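Local structure of restriction endonuclease LpnPI (Legionella pneumophila subsp. pneumophila str. Philadelphia 1, 4RZL) at residues A[152-157]-A[184-189]. The protein cuts DNA carrying modified cytosines, acting through an N-terminal, SRA-like DNA recognition domain, the part of the endonuclease held in this chain. Sequence-based numbering, arbitrary orientation.
Sequences VAVPGY and IFTILN
Val154 and Thr186 face each other as a hydrogen-bonded antiparallel pair: Thr186 N gives its hydrogen to Val154 O at 2.8 Å, and Val154 N returns a bond to Thr186 O at 2.9 Å. The pairing runs on at both ends, through Leu188 N to Val152 O and through Gly156 N to Ile184 O, the latter less straight. A water joins Val152 N to Leu188 O where the direct backbone bonding stops.

A side-chain bond is added where 152-157 turns across the neighbouring strand. Thr186 OG1, set anti to its own carbonyl carbon (chi1 -58°), donates to Gly156 O at 2.6 Å, approaching 28° out of the carbonyl plane. Threonine thus gives this buried carbonyl a partner while its CB lies against Val154 CG2. Glycine suits position 156 because, at a phi of 93°, a CB would press on the preceding carbonyl oxygen.

The two segments lie on strands 147-155 and 176-187, neighbours in the curved mixed sheet of the SRA-like recognition domain; helix 212-220 packs over the Val154 side through Phe214 and Trp217.

On that side the apolar contacts centre on Leu188, whose CD1 reaches Val154 CG1 at 3.7 Å and also meets Val152 CG1, branched aliphatic side chains packing methyl to methyl. Around Pro155, the Phe185 ring brings CD2 to 3.6 Å from Pro155 CA, has Val154 O at its edge, and meets Phe116 edge-to-face. Proline is tolerated here because 155 is a non-hydrogen-bonded position paired with Phe185, so its missing N-H costs no bond to 184-189. Tyr157 lies across Thr186, with CD1 3.4 Å from OG1, and its hydroxyl is hydrogen-bonded to Lys85 O.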
loop_
_atom_site.group_PDB
_atom_site.type_symbol
_atom_site.label_atom_id
_atom_site.label_comp_id
_atom_site.label_asym_id
_atom_site.label_seq_id
_atom_site.Cartn_x
_atom_site.Cartn_y
_atom_site.Cartn_z
ATOM N N VAL A 152 -6.693 -3.095 1.823
ATOM C CA VAL A 152 -5.927 -2.974 3.063
ATOM C C VAL A 152 -4.996 -4.178 3.131
ATOM O O VAL A 152 -5.447 -5.311 2.937
ATOM C CB VAL A 152 -6.826 -2.981 4.324
ATOM C CG1 VAL A 152 -5.985 -2.745 5.595
ATOM C CG2 VAL A 152 -7.960 -1.977 4.205
ATOM N N ALA A 153 -3.719 -3.953 3.419
ATOM C CA ALA A 153 -2.747 -5.036 3.354
ATOM C C ALA A 153 -1.937 -5.170 4.635
ATOM O O ALA A 153 -1.840 -4.226 5.428
ATOM C CB ALA A 153 -1.796 -4.824 2.172
ATOM N N VAL A 154 -1.367 -6.359 4.835
ATOM C CA VAL A 154 -0.466 -6.599 5.949
ATOM C C VAL A 154 0.754 -7.343 5.438
ATOM O O VAL A 154 0.653 -8.097 4.464
ATOM C CB VAL A 154 -1.135 -7.403 7.095
ATOM C CG1 VAL A 154 -2.341 -6.615 7.643
ATOM C CG2 VAL A 154 -1.541 -8.808 6.636
ATOM N N PRO A 155 1.907 -7.140 6.100
ATOM C CA PRO A 155 3.164 -7.783 5.688
ATOM C C PRO A 155 3.112 -9.296 5.800
ATOM O O PRO A 155 2.577 -9.812 6.780
ATOM C CB PRO A 155 4.208 -7.202 6.665
ATOM C CG PRO A 155 3.572 -5.900 7.180
ATOM C CD PRO A 155 2.098 -6.209 7.234
ATOM N N GLY A 156 3.680 -9.985 4.818
ATOM C CA GLY A 156 3.783 -11.429 4.857
ATOM C C GLY A 156 2.618 -12.091 4.155
ATOM O O GLY A 156 1.702 -11.421 3.657
ATOM N N TYR A 157 2.650 -13.416 4.119
ATOM C CA TYR A 157 1.614 -14.187 3.440
ATOM C C TYR A 157 1.579 -15.589 4.048
ATOM O O TYR A 157 2.632 -16.146 4.334
ATOM C CB TYR A 157 1.878 -14.249 1.919
ATOM C CG TYR A 157 0.675 -14.764 1.161
ATOM C CD1 TYR A 157 -0.339 -13.901 0.767
ATOM C CD2 TYR A 157 0.526 -16.119 0.890
ATOM C CE1 TYR A 157 -1.458 -14.369 0.107
ATOM C CE2 TYR A 157 -0.597 -16.603 0.232
ATOM C CZ TYR A 157 -1.582 -15.722 -0.154
ATOM O OH TYR A 157 -2.697 -16.190 -0.805
ATOM N N ILE A 184 6.393 -8.999 0.026
ATOM C CA ILE A 184 5.139 -9.695 -0.258
ATOM C C ILE A 184 4.109 -9.425 0.856
ATOM O O ILE A 184 4.400 -9.586 2.040
ATOM C CB ILE A 184 5.374 -11.213 -0.426
ATOM C CG1 ILE A 184 6.420 -11.461 -1.521
ATOM C CG2 ILE A 184 4.048 -11.963 -0.710
ATOM C CD1 ILE A 184 6.546 -12.913 -1.970
ATOM N N PHE A 185 2.919 -8.988 0.458
ATOM C CA PHE A 185 1.858 -8.610 1.389
ATOM C C PHE A 185 0.609 -9.449 1.179
ATOM O O PHE A 185 0.391 -9.971 0.087
ATOM C CB PHE A 185 1.480 -7.132 1.219
ATOM C CG PHE A 185 2.598 -6.170 1.524
ATOM C CD1 PHE A 185 3.525 -5.820 0.548
ATOM C CD2 PHE A 185 2.730 -5.624 2.786
ATOM C CE1 PHE A 185 4.557 -4.925 0.836
ATOM C CE2 PHE A 185 3.758 -4.726 3.079
ATOM C CZ PHE A 185 4.665 -4.378 2.106
ATOM N N THR A 186 -0.214 -9.529 2.224
ATOM C CA THR A 186 -1.530 -10.152 2.170
ATOM C C THR A 186 -2.612 -9.086 2.075
ATOM O O THR A 186 -2.617 -8.137 2.860
ATOM C CB THR A 186 -1.819 -10.993 3.427
ATOM O OG1 THR A 186 -0.821 -12.004 3.565
ATOM C CG2 THR A 186 -3.226 -11.619 3.357
ATOM N N ILE A 187 -3.530 -9.239 1.130
ATOM C CA ILE A 187 -4.664 -8.329 1.069
ATOM C C ILE A 187 -5.782 -8.878 1.960
ATOM O O ILE A 187 -6.224 -10.015 1.804
ATOM C CB ILE A 187 -5.164 -8.125 -0.379
ATOM C CG1 ILE A 187 -4.030 -7.558 -1.246
ATOM C CG2 ILE A 187 -6.352 -7.182 -0.403
ATOM C CD1 ILE A 187 -4.409 -7.312 -2.671
ATOM N N LEU A 188 -6.228 -8.058 2.903
ATOM C CA LEU A 188 -7.257 -8.479 3.853
ATOM C C LEU A 188 -8.675 -8.458 3.269
ATOM O O LEU A 188 -8.997 -7.652 2.395
ATOM C CB LEU A 188 -7.215 -7.589 5.088
ATOM C CG LEU A 188 -5.923 -7.600 5.892
ATOM C CD1 LEU A 188 -6.006 -6.571 7.011
ATOM C CD2 LEU A 188 -5.658 -8.996 6.453
ATOM N N ASN A 189 -9.528 -9.332 3.792
ATOM C CA ASN A 189 -10.928 -9.352 3.409
ATOM C C ASN A 189 -11.666 -8.150 4.003
ATOM O O ASN A 189 -12.438 -8.278 4.950
ATOM C CB ASN A 189 -11.580 -10.671 3.853
ATOM C CG ASN A 189 -13.026 -10.804 3.391
ATOM O OD1 ASN A 189 -13.496 -10.056 2.533
ATOM N ND2 ASN A 189 -13.741 -11.758 3.969
HETATM O O HOH W 1 -8.890 -4.912 1.691
#